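Local atomic coordinates of methylmalonyl-CoA carboxyltransferase 12S subunit (Propionibacterium freudenreichii, PDB entry 1ON3), a protein that catalyses transfer of the carboxyl group of methylmalonyl-CoA to the biotin of the 1.3S subunit, forming propanoyl-CoA, as the hexameric core of transcarboxylase. Residues E21-I26 with G63-H68; P81-V86 with G112-T117; G289-D294 with A332-V337. All coordinates share one frame; numbering follows the deposited sequence.

How the contacts relate
From the N terminus, the last turns of helix 12-27 form one side of contact 1, which closes a span of 36 residues, half of them helical, by setting that helix against the turn after strand 60-62. Contact 2 follows in series: 25 residues that include strand 95-102 separate its segments, and it joins the start of strand 85-92, in the sheet of the N-terminal half, to the start of helix 113-129. These two are neighbours, with centres 11 Å apart, His68 packing on Asp83 and Ile26 on Pro81. Contact 3 comes much later, on the opposite side of the chain's centre and about 46 Å from contact 2 between centres; there the start of helix 293-299 meets the end of strand 326-333 in the sheet of the C-terminal half. None of the loops overlap.

Contact 1 (E21-I26 with G63-H68); sequences EQRQVI and GAFRKH
Phe65 reaches across from a type I beta turn, Gly63 to Arg66, to lie against one side of the N-terminal helix 12-27, where Gln22, Arg23 and Ile26 receive it. Ala64 stands at the second position of that turn, just beyond strand 60-62 of the N-terminal sheet of this crotonase-clan carboxyltransferase. Gln22 CB sits at the ring edge, near its plane, 3.8 Å from Phe65 CE2, and Ile26 CG1 comes obliquely to the same CE2 at 4.1 Å. With CG2 anti to the backbone N and CG1 beside it (chi1 -63°), Ile26 sends one branch to the ring and the other to the turn backbone, CG2 lying 3.4 Å from Ala64 O.

Arg23 supplies the polar side. Its chain crosses Phe65 at about a right angle; Phe65 CZ lies over one face of the guanidinium, offset toward the rim, with the two planes 66° apart. The charged end belongs to another partner: NH1 forms a salt bridge with Asp488 of a second subunit and NH2 bonds Val489 O there, while Tyr478 of that subunit meets Phe65 edge-to-face. Phe65 is thus held between helix 12-27 and a second subunit. Within the chain, Arg23 NH1 approaches Phe65 CE1 obliquely, at 3.4 Å.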
loop_
_atom_site.group_PDB
_atom_site.type_symbol
_atom_site.label_atom_id
_atom_site.label_comp_id
_atom_site.label_asym_id
_atom_site.label_seq_id
_atom_site.Cartn_x
_atom_site.Cartn_y
_atom_site.Cartn_z
ATOM N N GLU E 21 39.968 15.178 -30.747
ATOM C CA GLU E 21 40.618 14.257 -31.685
ATOM C C GLU E 21 40.262 12.801 -31.367
ATOM O O GLU E 21 39.908 12.021 -32.261
ATOM C CB GLU E 21 42.145 14.445 -31.632
ATOM C CG GLU E 21 42.576 15.821 -32.124
ATOM C CD GLU E 21 44.055 16.137 -31.905
ATOM O OE1 GLU E 21 44.521 17.119 -32.519
ATOM O OE2 GLU E 21 44.744 15.438 -31.125
ATOM N N GLN E 22 40.360 12.439 -30.094
ATOM C CA GLN E 22 40.060 11.076 -29.663
ATOM C C GLN E 22 38.591 10.723 -29.870
ATOM O O GLN E 22 38.268 9.605 -30.250
ATOM C CB GLN E 22 40.428 10.896 -28.190
ATOM C CG GLN E 22 41.904 11.088 -27.909
ATOM C CD GLN E 22 42.763 10.105 -28.681
ATOM O OE1 GLN E 22 43.691 10.496 -29.393
ATOM N NE2 GLN E 22 42.456 8.819 -28.547
ATOM N N ARG E 23 37.701 11.675 -29.615
ATOM C CA ARG E 23 36.280 11.412 -29.795
ATOM C C ARG E 23 36.016 11.206 -31.279
ATOM O O ARG E 23 35.275 10.301 -31.684
ATOM C CB ARG E 23 35.450 12.587 -29.281
ATOM C CG ARG E 23 33.961 12.253 -29.153
ATOM C CD ARG E 23 33.135 13.493 -28.859
ATOM N NE ARG E 23 33.569 14.185 -27.650
ATOM C CZ ARG E 23 33.469 13.698 -26.414
ATOM N NH1 ARG E 23 32.951 12.501 -26.193
ATOM N NH2 ARG E 23 33.866 14.430 -25.391
ATOM N N GLN E 24 36.645 12.034 -32.103
ATOM C CA GLN E 24 36.463 11.922 -33.544
ATOM C C GLN E 24 36.870 10.533 -34.033
ATOM O O GLN E 24 36.229 9.963 -34.915
ATOM C CB GLN E 24 37.277 13.001 -34.266
ATOM C CG GLN E 24 36.789 13.297 -35.673
ATOM C CD GLN E 24 37.159 12.218 -36.679
ATOM O OE1 GLN E 24 36.588 12.152 -37.771
ATOM N NE2 GLN E 24 38.128 11.379 -36.325
ATOM N N VAL E 25 37.933 9.982 -33.458
ATOM C CA VAL E 25 38.381 8.652 -33.853
ATOM C C VAL E 25 37.368 7.582 -33.443
ATOM O O VAL E 25 37.060 6.680 -34.220
ATOM C CB VAL E 25 39.747 8.316 -33.230
ATOM C CG1 VAL E 25 40.080 6.840 -33.445
ATOM C CG2 VAL E 25 40.818 9.192 -33.865
ATOM N N ILE E 26 36.852 7.675 -32.222
ATOM C CA ILE E 26 35.874 6.692 -31.780
ATOM C C ILE E 26 34.678 6.696 -32.724
ATOM O O ILE E 26 34.204 5.642 -33.153
ATOM C CB ILE E 26 35.335 6.993 -30.365
ATOM C CG1 ILE E 26 36.464 6.928 -29.336
ATOM C CG2 ILE E 26 34.264 5.974 -29.999
ATOM C CD1 ILE E 26 37.036 5.551 -29.145
ATOM N N GLY E 63 29.287 6.532 -22.653
ATOM C CA GLY E 63 30.179 5.424 -22.966
ATOM C C GLY E 63 30.885 5.435 -24.312
ATOM O O GLY E 63 31.299 4.377 -24.800
ATOM N N ALA E 64 31.028 6.604 -24.928
ATOM C CA ALA E 64 31.739 6.666 -26.202
ATOM C C ALA E 64 33.135 6.097 -25.944
ATOM O O ALA E 64 33.641 5.275 -26.710
ATOM C CB ALA E 64 31.853 8.114 -26.688
ATOM N N PHE E 65 33.748 6.524 -24.844
ATOM C CA PHE E 65 35.097 6.066 -24.524
ATOM C C PHE E 65 35.184 4.752 -23.763
ATOM O O PHE E 65 36.281 4.326 -23.402
ATOM C CB PHE E 65 35.853 7.144 -23.750
ATOM C CG PHE E 65 36.162 8.360 -24.563
ATOM C CD1 PHE E 65 35.419 9.524 -24.409
ATOM C CD2 PHE E 65 37.178 8.333 -25.516
ATOM C CE1 PHE E 65 35.680 10.648 -25.194
ATOM C CE2 PHE E 65 37.443 9.452 -26.302
ATOM C CZ PHE E 65 36.688 10.609 -26.137
ATOM N N ARG E 66 34.042 4.110 -23.518
ATOM C CA ARG E 66 34.019 2.831 -22.799
ATOM C C ARG E 66 34.788 1.780 -23.600
ATOM O O ARG E 66 34.689 1.741 -24.825
ATOM C CB ARG E 66 32.572 2.368 -22.605
ATOM C CG ARG E 66 32.405 1.128 -21.745
ATOM C CD ARG E 66 32.574 1.433 -20.271
ATOM N NE ARG E 66 32.190 0.292 -19.444
ATOM C CZ ARG E 66 30.992 0.128 -18.890
ATOM N NH1 ARG E 66 30.033 1.035 -19.058
ATOM N NH2 ARG E 66 30.746 -0.958 -18.179
ATOM N N LYS E 67 35.526 0.909 -22.910
ATOM C CA LYS E 67 36.322 -0.106 -23.597
ATOM C C LYS E 67 36.184 -1.490 -23.010
ATOM O O LYS E 67 36.015 -1.645 -21.802
ATOM C CB LYS E 67 37.801 0.275 -23.562
ATOM C CG LYS E 67 38.155 1.498 -24.370
ATOM C CD LYS E 67 39.658 1.734 -24.294
ATOM C CE LYS E 67 40.075 2.990 -25.042
ATOM N NZ LYS E 67 41.542 3.219 -24.880
ATOM N N HIS E 68 36.288 -2.497 -23.872
ATOM C CA HIS E 68 36.201 -3.884 -23.453
ATOM C C HIS E 68 37.373 -4.207 -22.527
ATOM O O HIS E 68 38.436 -3.589 -22.612
ATOM C CB HIS E 68 36.247 -4.820 -24.667
ATOM C CG HIS E 68 37.585 -4.876 -25.348
ATOM N ND1 HIS E 68 38.047 -3.870 -26.171
ATOM C CD2 HIS E 68 38.554 -5.821 -25.331
ATOM C CE1 HIS E 68 39.240 -4.196 -26.636
ATOM N NE2 HIS E 68 39.571 -5.375 -26.141
#

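Contact 2 (P81-V86 with G112-T117); sequences PADGVV and GETQST
The amide of Gln115 meets Asp83 O edge-on: NE2 donates at 3.0 Å, the acceptor lies nearly in the amide plane, and the nitrogen falls on a lone pair in the carbonyl plane. The N-H points fairly straight, at 161°. At the other end of this amide, OE1 is taken by Gln102, so both polar atoms are engaged and the group's rotation is fixed. The Asp83 carboxylate is divided too. OD2 pairs with Arg143, a residue of the methylmalonyl-CoA pocket, while OD1 faces the first turn of helix 113-129, 3.3 Å from Thr114 CB, with a short but weak bond from Gln115 N (2.7 Å) and a water that donates to it and accepts from Thr114 N.

This is where the turn before strand 85-92 meets a helix start in the N-terminal crotonase-like half, with Gly112 as N-cap. A carboxylate beside the helix's opening N-H groups is probably stabilised in its charged form. Gln115 CG, anti to the backbone N (chi1 -173°), passes obliquely over Val85 and lies 3.3 Å from Val85 CB. With an alanine here, Asp83 O and the Gln102 amide would probably lose their mates and Val85 part of its cover. At Gly84, a CB would clash with Gln115 NE2.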
loop_
_atom_site.group_PDB
_atom_site.type_symbol
_atom_site.label_atom_id
_atom_site.label_comp_id
_atom_site.label_asym_id
_atom_site.label_seq_id
_atom_site.Cartn_x
_atom_site.Cartn_y
_atom_site.Cartn_z
ATOM N N PRO E 81 36.189 0.525 -30.878
ATOM C CA PRO E 81 35.486 1.771 -30.534
ATOM C C PRO E 81 34.075 1.580 -29.945
ATOM O O PRO E 81 33.217 0.954 -30.572
ATOM C CB PRO E 81 35.451 2.524 -31.864
ATOM C CG PRO E 81 36.719 2.064 -32.549
ATOM C CD PRO E 81 36.730 0.580 -32.252
ATOM N N ALA E 82 33.853 2.135 -28.750
ATOM C CA ALA E 82 32.563 2.063 -28.050
ATOM C C ALA E 82 32.093 0.631 -27.817
ATOM O O ALA E 82 30.942 0.392 -27.419
ATOM C CB ALA E 82 31.500 2.833 -28.848
ATOM N N ASP E 83 33.020 -0.301 -28.004
ATOM C CA ASP E 83 32.774 -1.741 -27.936
ATOM C C ASP E 83 31.672 -2.157 -28.914
ATOM O O ASP E 83 30.972 -3.155 -28.709
ATOM C CB ASP E 83 32.427 -2.270 -26.542
ATOM C CG ASP E 83 32.843 -3.722 -26.399
ATOM O OD1 ASP E 83 32.238 -4.515 -25.647
ATOM O OD2 ASP E 83 33.819 -4.069 -27.088
ATOM N N GLY E 84 31.532 -1.386 -29.985
ATOM C CA GLY E 84 30.559 -1.713 -31.005
ATOM C C GLY E 84 29.119 -1.269 -30.816
ATOM O O GLY E 84 28.267 -1.705 -31.577
ATOM N N VAL E 85 28.822 -0.445 -29.811
ATOM C CA VAL E 85 27.448 0.040 -29.650
ATOM C C VAL E 85 27.440 1.499 -29.191
ATOM O O VAL E 85 28.247 1.908 -28.350
ATOM C CB VAL E 85 26.634 -0.828 -28.650
ATOM C CG1 VAL E 85 27.044 -0.509 -27.205
ATOM C CG2 VAL E 85 25.121 -0.579 -28.851
ATOM N N VAL E 86 26.553 2.293 -29.780
ATOM C CA VAL E 86 26.435 3.710 -29.434
ATOM C C VAL E 86 25.170 3.823 -28.603
ATOM O O VAL E 86 24.089 3.483 -29.077
ATOM C CB VAL E 86 26.323 4.590 -30.699
ATOM C CG1 VAL E 86 26.322 6.071 -30.307
ATOM C CG2 VAL E 86 27.492 4.295 -31.637
ATOM N N GLY E 112 30.015 -7.731 -27.587
ATOM C CA GLY E 112 31.006 -7.918 -26.548
ATOM C C GLY E 112 30.313 -7.857 -25.196
ATOM O O GLY E 112 29.192 -7.367 -25.078
ATOM N N GLU E 113 30.973 -8.367 -24.170
ATOM C CA GLU E 113 30.429 -8.341 -22.827
ATOM C C GLU E 113 30.178 -6.884 -22.409
ATOM O O GLU E 113 29.133 -6.558 -21.851
ATOM C CB GLU E 113 31.425 -9.034 -21.890
ATOM C CG GLU E 113 31.477 -8.524 -20.476
ATOM C CD GLU E 113 32.664 -9.101 -19.709
ATOM O OE1 GLU E 113 32.488 -10.124 -19.013
ATOM O OE2 GLU E 113 33.775 -8.533 -19.823
ATOM N N THR E 114 31.134 -6.008 -22.686
ATOM C CA THR E 114 30.987 -4.608 -22.320
ATOM C C THR E 114 29.916 -3.932 -23.163
ATOM O O THR E 114 29.197 -3.064 -22.661
ATOM C CB THR E 114 32.322 -3.842 -22.449
ATOM O OG1 THR E 114 33.221 -4.286 -21.424
ATOM C CG2 THR E 114 32.101 -2.343 -22.295
ATOM N N GLN E 115 29.810 -4.328 -24.435
ATOM C CA GLN E 115 28.782 -3.779 -25.320
ATOM C C GLN E 115 27.408 -4.072 -24.705
ATOM O O GLN E 115 26.550 -3.190 -24.610
ATOM C CB GLN E 115 28.846 -4.421 -26.716
ATOM C CG GLN E 115 27.899 -3.763 -27.722
ATOM C CD GLN E 115 27.662 -4.603 -28.962
ATOM O OE1 GLN E 115 26.602 -5.233 -29.118
ATOM N NE2 GLN E 115 28.650 -4.631 -29.846
ATOM N N SER E 116 27.207 -5.309 -24.270
ATOM C CA SER E 116 25.927 -5.679 -23.668
ATOM C C SER E 116 25.694 -4.965 -22.345
ATOM O O SER E 116 24.556 -4.653 -21.999
ATOM C CB SER E 116 25.838 -7.191 -23.460
ATOM O OG SER E 116 25.660 -7.863 -24.703
ATOM N N THR E 117 26.759 -4.718 -21.596
ATOM C CA THR E 117 26.613 -4.015 -20.329
ATOM C C THR E 117 26.166 -2.580 -20.598
ATOM O O THR E 117 25.329 -2.049 -19.871
ATOM C CB THR E 117 27.932 -4.016 -19.541
ATOM O OG1 THR E 117 28.247 -5.366 -19.183
ATOM C CG2 THR E 117 27.809 -3.176 -18.278
HETATM O O HOH W 1 33.706 -6.703 -24.427
#

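Contact 3 (G289-D294 with A332-V337); sequences GYDVRD and ANQPSV
Gln334 holds CG anti to its backbone N (chi1 -177°) and then bends at chi2 (62°), which swings its amide up against the backbone of 290-293. There OE1 accepts from Val292 N at 2.8 Å, the donor slightly tilted from the carbonyl plane, and NE2 donates to Asp291 OD1 at 3.0 Å. The second bond lies close to the amide plane but comes down on the carboxylate from above, the two planes standing 83° apart. OD1 is therefore gripped by three donors: Gln334 NE2, Arg293 NE on its syn lone pair, and Arg293 N in a capping bond.

Here the lead into helix 293-299 meets the end of strand 326-333, in the C-terminal, crotonase-like half. In a salt bridge, Arg293 grips Asp291 side-on, NE to OD1 and NH2 to OD2, and its NH1 has Glu307 as a second partner. On the strand side, Val292 CG2 lies 3.8 Å from Ala332 CB, and Val292 covers Asn333 O, which is buried with no partner in the model.

Pro335 lies over one face of the Tyr290 ring in a CH-pi contact, its CD 4.2 Å from the centroid, while Tyr290 OH bonds Asp369. Ser336 OG donates to Tyr290 O at 2.8 Å, well above the carbonyl plane.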
loop_
_atom_site.group_PDB
_atom_site.type_symbol
_atom_site.label_atom_id
_atom_site.label_comp_id
_atom_site.label_asym_id
_atom_site.label_seq_id
_atom_site.Cartn_x
_atom_site.Cartn_y
_atom_site.Cartn_z
ATOM N N GLY E 289 -17.592 -10.875 -49.169
ATOM C CA GLY E 289 -16.677 -10.312 -48.191
ATOM C C GLY E 289 -16.461 -8.839 -48.486
ATOM O O GLY E 289 -17.207 -8.236 -49.257
ATOM N N TYR E 290 -15.437 -8.260 -47.876
ATOM C CA TYR E 290 -15.106 -6.852 -48.057
ATOM C C TYR E 290 -13.822 -6.622 -47.279
ATOM O O TYR E 290 -13.356 -7.530 -46.603
ATOM C CB TYR E 290 -16.218 -5.961 -47.489
ATOM C CG TYR E 290 -16.497 -6.167 -46.013
ATOM C CD1 TYR E 290 -15.938 -5.325 -45.044
ATOM C CD2 TYR E 290 -17.319 -7.212 -45.583
ATOM C CE1 TYR E 290 -16.193 -5.526 -43.679
ATOM C CE2 TYR E 290 -17.586 -7.417 -44.230
ATOM C CZ TYR E 290 -17.024 -6.577 -43.283
ATOM O OH TYR E 290 -17.318 -6.781 -41.954
ATOM N N ASP E 291 -13.249 -5.427 -47.382
ATOM C CA ASP E 291 -12.025 -5.107 -46.648
ATOM C C ASP E 291 -12.447 -4.307 -45.430
ATOM O O ASP E 291 -12.942 -3.192 -45.562
ATOM C CB ASP E 291 -11.076 -4.264 -47.488
ATOM C CG ASP E 291 -9.679 -4.191 -46.885
ATOM O OD1 ASP E 291 -9.570 -4.102 -45.641
ATOM O OD2 ASP E 291 -8.693 -4.209 -47.654
ATOM N N VAL E 292 -12.249 -4.872 -44.243
ATOM C CA VAL E 292 -12.658 -4.197 -43.021
ATOM C C VAL E 292 -11.917 -2.884 -42.760
ATOM O O VAL E 292 -12.374 -2.057 -41.980
ATOM C CB VAL E 292 -12.520 -5.153 -41.802
ATOM C CG1 VAL E 292 -11.047 -5.380 -41.456
ATOM C CG2 VAL E 292 -13.293 -4.600 -40.616
ATOM N N ARG E 293 -10.780 -2.676 -43.416
ATOM C CA ARG E 293 -10.045 -1.437 -43.209
ATOM C C ARG E 293 -10.802 -0.273 -43.847
ATOM O O ARG E 293 -10.538 0.881 -43.536
ATOM C CB ARG E 293 -8.623 -1.555 -43.766
ATOM C CG ARG E 293 -7.751 -2.517 -42.932
ATOM C CD ARG E 293 -6.480 -2.911 -43.669
ATOM N NE ARG E 293 -6.768 -3.680 -44.883
ATOM C CZ ARG E 293 -5.866 -4.410 -45.537
ATOM N NH1 ARG E 293 -4.613 -4.478 -45.092
ATOM N NH2 ARG E 293 -6.210 -5.062 -46.641
ATOM N N ASP E 294 -11.745 -0.574 -44.736
ATOM C CA ASP E 294 -12.546 0.495 -45.333
ATOM C C ASP E 294 -13.477 1.036 -44.253
ATOM O O ASP E 294 -13.837 2.215 -44.257
ATOM C CB ASP E 294 -13.350 -0.017 -46.537
ATOM C CG ASP E 294 -12.475 -0.272 -47.746
ATOM O OD1 ASP E 294 -11.422 0.391 -47.872
ATOM O OD2 ASP E 294 -12.835 -1.120 -48.572
ATOM N N ALA E 332 -9.906 -6.192 -35.695
ATOM C CA ALA E 332 -11.032 -6.419 -36.581
ATOM C C ALA E 332 -10.884 -7.652 -37.472
ATOM O O ALA E 332 -9.808 -7.912 -38.013
ATOM C CB ALA E 332 -11.218 -5.166 -37.448
ATOM N N ASN E 333 -11.963 -8.412 -37.631
ATOM C CA ASN E 333 -11.890 -9.583 -38.502
ATOM C C ASN E 333 -11.901 -9.118 -39.956
ATOM O O ASN E 333 -12.495 -8.086 -40.282
ATOM C CB ASN E 333 -13.066 -10.517 -38.234
ATOM C CG ASN E 333 -13.265 -10.782 -36.756
ATOM O OD1 ASN E 333 -14.206 -10.273 -36.137
ATOM N ND2 ASN E 333 -12.375 -11.579 -36.178
ATOM N N GLN E 334 -11.256 -9.886 -40.831
ATOM C CA GLN E 334 -11.161 -9.542 -42.256
ATOM C C GLN E 334 -11.944 -10.562 -43.112
ATOM O O GLN E 334 -11.385 -11.558 -43.559
ATOM C CB GLN E 334 -9.678 -9.530 -42.663
ATOM C CG GLN E 334 -9.397 -9.107 -44.108
ATOM C CD GLN E 334 -9.854 -7.695 -44.399
ATOM O OE1 GLN E 334 -11.051 -7.429 -44.511
ATOM N NE2 GLN E 334 -8.898 -6.772 -44.511
ATOM N N PRO E 335 -13.240 -10.300 -43.369
ATOM C CA PRO E 335 -14.083 -11.205 -44.158
ATOM C C PRO E 335 -13.540 -11.585 -45.531
ATOM O O PRO E 335 -13.867 -12.649 -46.058
ATOM C CB PRO E 335 -15.417 -10.450 -44.235
ATOM C CG PRO E 335 -15.438 -9.689 -42.947
ATOM C CD PRO E 335 -14.027 -9.133 -42.932
ATOM N N SER E 336 -12.713 -10.719 -46.102
ATOM C CA SER E 336 -12.138 -10.974 -47.411
ATOM C C SER E 336 -10.994 -11.988 -47.419
ATOM O O SER E 336 -10.469 -12.309 -48.484
ATOM C CB SER E 336 -11.672 -9.656 -48.026
ATOM O OG SER E 336 -10.926 -8.903 -47.084
ATOM N N VAL E 337 -10.600 -12.487 -46.245
ATOM C CA VAL E 337 -9.523 -13.477 -46.161
ATOM C C VAL E 337 -9.969 -14.648 -45.283
ATOM O O VAL E 337 -10.235 -14.475 -44.094
ATOM C CB VAL E 337 -8.221 -12.876 -45.561
ATOM C CG1 VAL E 337 -7.163 -13.949 -45.435
ATOM C CG2 VAL E 337 -7.713 -11.743 -46.437
#